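Local coordinates for replicative DNA helicase DnaB, 1st part (Mycobacterium tuberculosis, PDB 2R5U), which forms the N-terminal domain of a homohexameric replicative helicase that probably separates duplex DNA ahead of the replisome, driven by ATP, at residues S36-M41 / Q66-A71; D50-L55 / A71-Y76; Y76-P81 / A88-R93. All blocks are in the same frame, centred on the assembly; numbering follows the deposited sequence.

In the fold
Helix 63-77 is common to all three contacts, meeting helix 31-43 in interaction 1, helix 45-52 in interaction 2 and, through the turn that follows it, helix 84-93 in interaction 3. Interactions 1 and 2 have centres 8 Å apart and form one continuous, largely apolar packing layer running from the buried interaction 1 to the surface at interaction 2: M41 SD lies 3.7 Å from V51 CG1, and Y69 OH 3.4 Å from L52 CD2. Interaction 3 is centred 11 Å from interaction 2 and joins it through the probable hydrogen bond between L75 O and E80 N (3.0 Å). No ligand site is involved. Another subunit is contacted around interaction 3, centred 17 Å from the chain's centre.

Interaction 1 of 3, residues S36-M41 / Q66-A71; sequences SVLGGM and QNVYDA
The Y69 ring is met by L38 at its edge and by M41 from an oblique direction; D70 OD1 also lies at the ring edge, in plane. L38 CD2 sits near the ring plane on the side of the ring's root, 3.9 Å from Y69 CB. M41 SD and CE both rest against the CD1-CE1 side of the ring, the SD-CE bond running across that ring bond: M41 SD is 3.6 Å from Y69 CD1, and M41 CE is 3.6 Å from Y69 CE1. With SD 4.7 Å from the centroid of the Y69 ring and 71° off its normal, the pair qualifies as a Met-aromatic contact, but not as a sulfur stacked over the ring. The M41 chain runs extended through chi2 and bends only at chi3 (77°), which lays its terminal methyl beside the ring carbons.

These side chains fill the interface between helices 31-43 and 63-77 of the all-helical DnaB-like N-terminal domain. Over the two short segments the axes approach to 10.5 Å at 26°, a nearly parallel pairing. One turn earlier on helix 31-43, L38 crosses V68 obliquely but Y69 at about a right angle: its CD2 is 4.0 Å from V68 CG1 and 3.8 Å from Y69 N. V68 CG1, anti to the backbone N, is the branch that faces L38. No hydrogen bond links the segments, and all four touching residues are buried, so the contact rests on van der Waals packing. V51 of helix 45-52 touches both M41 and Y69, while the F60 ring meets that of Y69 with inclined planes.

Interaction 2 of 3, residues D50-L55 / A71-Y76; sequences DVLERL and AILDLY
L52 slides past both L73 and Y76, running in the opposite direction to each, and divides its two methyls between them. Its CD2 goes to the leucine, 3.6 Å from L73 CD1, while L73 CD2 lies 3.8 Å from L52 CG, so the two branched ends overlap alongside one another. The other methyl goes to the tyrosine: L52 CD1 is 3.4 Å from Y76 CE2, a tight approach that is oblique to the ring. Y76 carries its ring anti to the backbone N (chi1 176°), which swings it toward helix 45-52, where it also packs on K45, I48 and A49. L73 is backed in turn by M41 of helix 31-43.

V51 O accepts from both R54 N and L55 N. R54 NH1 reaches back to D50 O at 2.7 Å in a bent bond (133°), with the oxygen in the guanidinium plane but the donor 44° out of the carbonyl plane; the same R54 NH1 makes a weak salt bridge to D50 OD1 at 3.4 Å. Across the segments there is neither a hydrogen bond nor a salt bridge. With L52, L73 and Y76 all partly exposed, this contact between helices 45-52 and 63-77 relies on apolar overlap at the domain surface.

Interaction 3 of 3, residues Y76-P81 / A88-R93; sequences YGRGEP and AAELDR
A bend at chi3 (-84°) turns the otherwise extended R78 side chain toward helix 84-93, while E90, its CG anti to the backbone N, folds at chi2 and brings its carboxylate to meet it from the opposite direction. The resulting salt bridge joins R78 NH2 and E90 OE1 over 2.6 Å. The oxygen lies at the guanidinium edge, near its plane, but the two flat groups are turned 57° against each other, which rules out a coplanar, two-pronged pairing.

R78 spends its other terminal nitrogen on its own turn, with R78 NH1 and E80 OE2 2.6 Å apart. E90 OE1 also takes a hydrogen bond from R93 one turn along the helix: R93 NH2 is 3.2 Å from E90 OE1 with an almost straight N-H...O angle of 168°. E90 OE1 lies in the guanidinium plane of R93, whereas R93 NH2 approaches from above the carboxylate plane of E90. One face of the R93 guanidinium lies over A89 O, 3.9 Å from the plane.

The turn that carries R78 ends helix 63-77 in a Schellman motif. G79 has the positive phi that favours glycine, G79 N bonds to Y76 O at 3.1 Å, and the probable bond from E80 N to L75 O is the second link back into the last turn. The salt-bridge network of R78, E80, E90 and R93 ties this helix end to helix 84-93. The latter faces another subunit, where D92 forms a salt bridge with K129 of that neighbouring chain.

R78 NH2 and R93 NH2 stand 4.1 Å apart because they share one carboxylate oxygen. The other, E90 OE2, pairs with R94. Gripped at both oxygens by positive charge, the buried E90 would be expected to stay ionised.

Interaction 1 of 3, residues S36-M41 / Q66-A71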
loop_
_atom_site.group_PDB
_atom_site.type_symbol
_atom_site.label_atom_id
_atom_site.label_comp_id
_atom_site.label_asym_id
_atom_site.label_seq_id
_atom_site.Cartn_x
_atom_site.Cartn_y
_atom_site.Cartn_z
ATOM N N SER B 36 23.774 11.532 -31.898
ATOM C CA SER B 36 24.043 11.144 -33.287
ATOM C C SER B 36 23.238 9.911 -33.744
ATOM O O SER B 36 22.735 9.868 -34.881
ATOM C CB SER B 36 25.540 10.885 -33.486
ATOM O OG SER B 36 26.304 12.080 -33.305
ATOM N N VAL B 37 23.132 8.911 -32.859
ATOM C CA VAL B 37 22.275 7.738 -33.108
ATOM C C VAL B 37 20.823 8.134 -33.350
ATOM O O VAL B 37 20.196 7.679 -34.326
ATOM C CB VAL B 37 22.315 6.701 -31.970
ATOM C CG1 VAL B 37 21.193 5.671 -32.154
ATOM C CG2 VAL B 37 23.609 5.981 -31.977
ATOM N N LEU B 38 20.290 8.973 -32.467
ATOM C CA LEU B 38 18.896 9.378 -32.557
ATOM C C LEU B 38 18.643 10.246 -33.801
ATOM O O LEU B 38 17.625 10.099 -34.449
ATOM C CB LEU B 38 18.441 10.085 -31.280
ATOM C CG LEU B 38 18.378 9.206 -30.017
ATOM C CD1 LEU B 38 18.064 10.066 -28.806
ATOM C CD2 LEU B 38 17.358 8.062 -30.165
ATOM N N GLY B 39 19.587 11.138 -34.100
ATOM C CA GLY B 39 19.525 11.999 -35.289
ATOM C C GLY B 39 19.483 11.165 -36.548
ATOM O O GLY B 39 18.663 11.414 -37.413
ATOM N N GLY B 40 20.352 10.155 -36.622
ATOM C CA GLY B 40 20.427 9.234 -37.759
ATOM C C GLY B 40 19.147 8.454 -38.013
ATOM O O GLY B 40 18.675 8.375 -39.137
ATOM N N MET B 41 18.606 7.864 -36.947
ATOM C CA MET B 41 17.330 7.159 -36.956
ATOM C C MET B 41 16.168 8.005 -37.460
ATOM O O MET B 41 15.323 7.486 -38.170
ATOM C CB MET B 41 17.004 6.627 -35.554
ATOM C CG MET B 41 18.013 5.555 -35.035
ATOM S SD MET B 41 17.610 5.005 -33.324
ATOM C CE MET B 41 16.211 3.908 -33.637
ATOM N N GLN B 66 16.311 7.607 -24.154
ATOM C CA GLN B 66 15.587 6.326 -24.164
ATOM C C GLN B 66 14.154 6.511 -24.642
ATOM O O GLN B 66 13.640 5.679 -25.376
ATOM C CB GLN B 66 15.568 5.625 -22.786
ATOM C CG GLN B 66 15.127 4.149 -22.875
ATOM C CD GLN B 66 16.137 3.285 -23.607
ATOM O OE1 GLN B 66 15.828 2.682 -24.650
ATOM N NE2 GLN B 66 17.365 3.252 -23.099
ATOM N N ASN B 67 13.511 7.584 -24.198
ATOM C CA ASN B 67 12.125 7.881 -24.566
ATOM C C ASN B 67 12.023 8.057 -26.085
ATOM O O ASN B 67 11.111 7.515 -26.727
ATOM C CB ASN B 67 11.626 9.170 -23.904
ATOM C CG ASN B 67 11.390 9.039 -22.374
ATOM O OD1 ASN B 67 11.192 7.947 -21.833
ATOM N ND2 ASN B 67 11.370 10.180 -21.697
ATOM N N VAL B 68 12.954 8.828 -26.650
ATOM C CA VAL B 68 12.946 9.086 -28.091
ATOM C C VAL B 68 13.145 7.771 -28.839
ATOM O O VAL B 68 12.371 7.451 -29.750
ATOM C CB VAL B 68 14.004 10.114 -28.511
ATOM C CG1 VAL B 68 14.041 10.257 -30.066
ATOM C CG2 VAL B 68 13.693 11.451 -27.854
ATOM N N TYR B 69 14.161 7.014 -28.430
ATOM C CA TYR B 69 14.462 5.724 -29.030
ATOM C C TYR B 69 13.260 4.772 -29.008
ATOM O O TYR B 69 12.944 4.137 -30.024
ATOM C CB TYR B 69 15.668 5.091 -28.332
ATOM C CG TYR B 69 16.101 3.757 -28.912
ATOM C CD1 TYR B 69 16.950 3.701 -30.008
ATOM C CD2 TYR B 69 15.657 2.549 -28.350
ATOM C CE1 TYR B 69 17.350 2.496 -30.539
ATOM C CE2 TYR B 69 16.057 1.323 -28.871
ATOM C CZ TYR B 69 16.902 1.314 -29.970
ATOM O OH TYR B 69 17.325 0.137 -30.507
ATOM N N ASP B 70 12.609 4.673 -27.846
ATOM C CA ASP B 70 11.443 3.782 -27.666
ATOM C C ASP B 70 10.281 4.196 -28.582
ATOM O O ASP B 70 9.609 3.335 -29.157
ATOM C CB ASP B 70 10.962 3.762 -26.200
ATOM C CG ASP B 70 12.003 3.206 -25.223
ATOM O OD1 ASP B 70 13.053 2.650 -25.651
ATOM O OD2 ASP B 70 11.774 3.353 -23.991
ATOM N N ALA B 71 10.067 5.508 -28.725
ATOM C CA ALA B 71 9.042 6.026 -29.632
ATOM C C ALA B 71 9.338 5.660 -31.110
ATOM O O ALA B 71 8.439 5.215 -31.836
ATOM C CB ALA B 71 8.885 7.536 -29.466
#

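Interaction 2 of 3, residues D50-L55 / A71-Y76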
loop_
_atom_site.group_PDB
_atom_site.type_symbol
_atom_site.label_atom_id
_atom_site.label_comp_id
_atom_site.label_asym_id
_atom_site.label_seq_id
_atom_site.Cartn_x
_atom_site.Cartn_y
_atom_site.Cartn_z
ATOM N N ASP B 50 19.990 -0.655 -38.806
ATOM C CA ASP B 50 21.390 -0.759 -38.370
ATOM C C ASP B 50 21.580 -0.655 -36.847
ATOM O O ASP B 50 22.330 -1.438 -36.240
ATOM C CB ASP B 50 22.195 0.342 -39.023
ATOM C CG ASP B 50 23.085 -0.171 -40.085
ATOM O OD1 ASP B 50 24.305 -0.265 -39.796
ATOM O OD2 ASP B 50 22.576 -0.504 -41.184
ATOM N N VAL B 51 20.900 0.320 -36.259
ATOM C CA VAL B 51 20.968 0.616 -34.836
ATOM C C VAL B 51 20.411 -0.548 -33.999
ATOM O O VAL B 51 20.999 -0.940 -32.971
ATOM C CB VAL B 51 20.242 1.973 -34.551
ATOM C CG1 VAL B 51 19.999 2.180 -33.083
ATOM C CG2 VAL B 51 21.078 3.136 -35.130
ATOM N N LEU B 52 19.287 -1.094 -34.459
ATOM C CA LEU B 52 18.634 -2.227 -33.818
ATOM C C LEU B 52 19.502 -3.479 -33.705
ATOM O O LEU B 52 19.354 -4.241 -32.759
ATOM C CB LEU B 52 17.317 -2.561 -34.515
ATOM C CG LEU B 52 16.109 -1.848 -33.931
ATOM C CD1 LEU B 52 14.861 -2.248 -34.695
ATOM C CD2 LEU B 52 15.973 -2.287 -32.487
ATOM N N GLU B 53 20.396 -3.685 -34.670
ATOM C CA GLU B 53 21.395 -4.761 -34.604
ATOM C C GLU B 53 22.254 -4.688 -33.348
ATOM O O GLU B 53 22.743 -5.713 -32.855
ATOM C CB GLU B 53 22.349 -4.672 -35.785
ATOM C CG GLU B 53 21.666 -4.421 -37.098
ATOM C CD GLU B 53 21.535 -5.656 -37.907
ATOM O OE1 GLU B 53 22.104 -5.666 -39.027
ATOM O OE2 GLU B 53 20.889 -6.619 -37.428
ATOM N N ARG B 54 22.450 -3.481 -32.844
ATOM C CA ARG B 54 23.438 -3.259 -31.800
ATOM C C ARG B 54 22.857 -2.927 -30.432
ATOM O O ARG B 54 23.437 -3.291 -29.415
ATOM C CB ARG B 54 24.391 -2.151 -32.222
ATOM C CG ARG B 54 25.367 -2.538 -33.294
ATOM C CD ARG B 54 25.645 -1.325 -34.119
ATOM N NE ARG B 54 26.586 -1.536 -35.221
ATOM C CZ ARG B 54 26.227 -1.722 -36.493
ATOM N NH1 ARG B 54 24.946 -1.777 -36.838
ATOM N NH2 ARG B 54 27.158 -1.867 -37.427
ATOM N N LEU B 55 21.731 -2.225 -30.408
ATOM C CA LEU B 55 21.172 -1.725 -29.165
ATOM C C LEU B 55 20.014 -2.551 -28.629
ATOM O O LEU B 55 19.266 -3.177 -29.382
ATOM C CB LEU B 55 20.740 -0.252 -29.302
ATOM C CG LEU B 55 21.847 0.748 -29.640
ATOM C CD1 LEU B 55 21.354 2.159 -29.512
ATOM C CD2 LEU B 55 23.073 0.523 -28.763
ATOM N N ALA B 71 10.067 5.508 -28.725
ATOM C CA ALA B 71 9.042 6.026 -29.632
ATOM C C ALA B 71 9.338 5.660 -31.110
ATOM O O ALA B 71 8.439 5.215 -31.836
ATOM C CB ALA B 71 8.885 7.536 -29.466
ATOM N N ILE B 72 10.590 5.813 -31.537
ATOM C CA ILE B 72 10.998 5.400 -32.898
ATOM C C ILE B 72 10.769 3.885 -33.110
ATOM O O ILE B 72 10.196 3.458 -34.119
ATOM C CB ILE B 72 12.467 5.767 -33.195
ATOM C CG1 ILE B 72 12.708 7.291 -33.052
ATOM C CG2 ILE B 72 12.868 5.296 -34.586
ATOM C CD1 ILE B 72 14.226 7.670 -33.091
ATOM N N LEU B 73 11.217 3.072 -32.161
ATOM C CA LEU B 73 11.032 1.633 -32.267
ATOM C C LEU B 73 9.550 1.264 -32.294
ATOM O O LEU B 73 9.161 0.342 -33.009
ATOM C CB LEU B 73 11.734 0.897 -31.128
ATOM C CG LEU B 73 13.259 0.823 -31.097
ATOM C CD1 LEU B 73 13.604 -0.508 -30.450
ATOM C CD2 LEU B 73 13.949 0.956 -32.461
ATOM N N ASP B 74 8.731 1.968 -31.505
ATOM C CA ASP B 74 7.266 1.761 -31.527
ATOM C C ASP B 74 6.684 1.917 -32.929
ATOM O O ASP B 74 5.912 1.066 -33.394
ATOM C CB ASP B 74 6.550 2.738 -30.598
ATOM C CG ASP B 74 5.872 2.049 -29.449
ATOM O OD1 ASP B 74 6.560 1.754 -28.440
ATOM O OD2 ASP B 74 4.638 1.798 -29.563
ATOM N N LEU B 75 7.054 3.015 -33.581
ATOM C CA LEU B 75 6.620 3.330 -34.937
ATOM C C LEU B 75 7.138 2.316 -35.957
ATOM O O LEU B 75 6.382 1.801 -36.771
ATOM C CB LEU B 75 7.059 4.746 -35.305
ATOM C CG LEU B 75 6.265 5.868 -34.608
ATOM C CD1 LEU B 75 6.944 7.211 -34.808
ATOM C CD2 LEU B 75 4.842 5.911 -35.134
ATOM N N TYR B 76 8.437 2.036 -35.886
ATOM C CA TYR B 76 9.094 1.103 -36.792
ATOM C C TYR B 76 8.505 -0.327 -36.705
ATOM O O TYR B 76 8.311 -0.983 -37.730
ATOM C CB TYR B 76 10.595 1.133 -36.508
ATOM C CG TYR B 76 11.465 0.160 -37.270
ATOM C CD1 TYR B 76 11.961 0.477 -38.540
ATOM C CD2 TYR B 76 11.873 -1.034 -36.680
ATOM C CE1 TYR B 76 12.808 -0.407 -39.220
ATOM C CE2 TYR B 76 12.707 -1.920 -37.342
ATOM C CZ TYR B 76 13.164 -1.606 -38.607
ATOM O OH TYR B 76 13.998 -2.494 -39.233
#

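Interaction 3 of 3, residues Y76-P81 / A88-R93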
loop_
_atom_site.group_PDB
_atom_site.type_symbol
_atom_site.label_atom_id
_atom_site.label_comp_id
_atom_site.label_asym_id
_atom_site.label_seq_id
_atom_site.Cartn_x
_atom_site.Cartn_y
_atom_site.Cartn_z
ATOM N N TYR B 76 8.437 2.036 -35.886
ATOM C CA TYR B 76 9.094 1.103 -36.792
ATOM C C TYR B 76 8.505 -0.327 -36.705
ATOM O O TYR B 76 8.311 -0.983 -37.730
ATOM C CB TYR B 76 10.595 1.133 -36.508
ATOM C CG TYR B 76 11.465 0.160 -37.270
ATOM C CD1 TYR B 76 11.961 0.477 -38.540
ATOM C CD2 TYR B 76 11.873 -1.034 -36.680
ATOM C CE1 TYR B 76 12.808 -0.407 -39.220
ATOM C CE2 TYR B 76 12.707 -1.920 -37.342
ATOM C CZ TYR B 76 13.164 -1.606 -38.607
ATOM O OH TYR B 76 13.998 -2.494 -39.233
ATOM N N GLY B 77 8.225 -0.794 -35.488
ATOM C CA GLY B 77 7.601 -2.106 -35.267
ATOM C C GLY B 77 6.187 -2.190 -35.829
ATOM O O GLY B 77 5.667 -3.277 -36.053
ATOM N N ARG B 78 5.587 -1.028 -36.073
ATOM C CA ARG B 78 4.263 -0.922 -36.665
ATOM C C ARG B 78 4.272 -0.656 -38.152
ATOM O O ARG B 78 3.218 -0.513 -38.753
ATOM C CB ARG B 78 3.470 0.168 -35.957
ATOM C CG ARG B 78 2.832 -0.301 -34.679
ATOM C CD ARG B 78 1.869 0.740 -34.160
ATOM N NE ARG B 78 2.550 1.760 -33.374
ATOM C CZ ARG B 78 2.321 3.064 -33.481
ATOM N NH1 ARG B 78 1.430 3.516 -34.355
ATOM N NH2 ARG B 78 2.990 3.919 -32.723
ATOM N N GLY B 79 5.455 -0.590 -38.756
ATOM C CA GLY B 79 5.562 -0.289 -40.168
ATOM C C GLY B 79 5.198 1.146 -40.514
ATOM O O GLY B 79 4.883 1.454 -41.665
ATOM N N GLU B 80 5.250 2.029 -39.525
ATOM C CA GLU B 80 5.047 3.451 -39.757
ATOM C C GLU B 80 6.400 4.169 -39.817
ATOM O O GLU B 80 7.354 3.760 -39.137
ATOM C CB GLU B 80 4.129 4.041 -38.672
ATOM C CG GLU B 80 2.731 3.361 -38.666
ATOM C CD GLU B 80 1.861 3.709 -37.471
ATOM O OE1 GLU B 80 0.747 3.135 -37.379
ATOM O OE2 GLU B 80 2.270 4.537 -36.616
ATOM N N PRO B 81 6.490 5.245 -40.624
ATOM C CA PRO B 81 7.741 5.984 -40.721
ATOM C C PRO B 81 8.013 6.780 -39.445
ATOM O O PRO B 81 7.073 7.203 -38.764
ATOM C CB PRO B 81 7.493 6.931 -41.905
ATOM C CG PRO B 81 6.041 7.179 -41.877
ATOM C CD PRO B 81 5.434 5.849 -41.464
ATOM N N ALA B 88 7.317 12.974 -32.653
ATOM C CA ALA B 88 6.769 13.951 -31.706
ATOM C C ALA B 88 5.340 13.599 -31.274
ATOM O O ALA B 88 4.957 13.807 -30.107
ATOM C CB ALA B 88 6.816 15.389 -32.284
ATOM N N ALA B 89 4.562 13.065 -32.214
ATOM C CA ALA B 89 3.198 12.646 -31.924
ATOM C C ALA B 89 3.158 11.359 -31.094
ATOM O O ALA B 89 2.309 11.226 -30.215
ATOM C CB ALA B 89 2.394 12.486 -33.225
ATOM N N GLU B 90 4.044 10.407 -31.389
ATOM C CA GLU B 90 4.170 9.198 -30.578
ATOM C C GLU B 90 4.603 9.553 -29.144
ATOM O O GLU B 90 4.013 9.053 -28.184
ATOM C CB GLU B 90 5.116 8.172 -31.234
ATOM C CG GLU B 90 5.455 6.953 -30.361
ATOM C CD GLU B 90 4.266 6.043 -30.083
ATOM O OE1 GLU B 90 3.445 5.853 -31.002
ATOM O OE2 GLU B 90 4.157 5.511 -28.945
ATOM N N LEU B 91 5.583 10.445 -29.002
ATOM C CA LEU B 91 5.980 10.972 -27.676
ATOM C C LEU B 91 4.855 11.705 -26.942
ATOM O O LEU B 91 4.651 11.492 -25.746
ATOM C CB LEU B 91 7.228 11.868 -27.781
ATOM C CG LEU B 91 8.551 11.165 -28.134
ATOM C CD1 LEU B 91 9.548 12.206 -28.611
ATOM C CD2 LEU B 91 9.124 10.352 -26.990
ATOM N N ASP B 92 4.131 12.569 -27.658
ATOM C CA ASP B 92 2.959 13.264 -27.113
ATOM C C ASP B 92 1.854 12.299 -26.631
ATOM O O ASP B 92 1.265 12.518 -25.581
ATOM C CB ASP B 92 2.408 14.259 -28.144
ATOM C CG ASP B 92 1.327 15.157 -27.581
ATOM O OD1 ASP B 92 1.619 15.960 -26.661
ATOM O OD2 ASP B 92 0.180 15.063 -28.075
ATOM N N ARG B 93 1.589 11.232 -27.383
ATOM C CA ARG B 93 0.648 10.201 -26.926
ATOM C C ARG B 93 1.095 9.585 -25.599
ATOM O O ARG B 93 0.271 9.227 -24.771
ATOM C CB ARG B 93 0.467 9.094 -27.973
ATOM C CG ARG B 93 -0.520 9.455 -29.063
ATOM C CD ARG B 93 -0.830 8.264 -29.970
ATOM N NE ARG B 93 0.313 7.887 -30.790
ATOM C CZ ARG B 93 0.479 8.216 -32.072
ATOM N NH1 ARG B 93 -0.442 8.922 -32.724
ATOM N NH2 ARG B 93 1.576 7.818 -32.705
#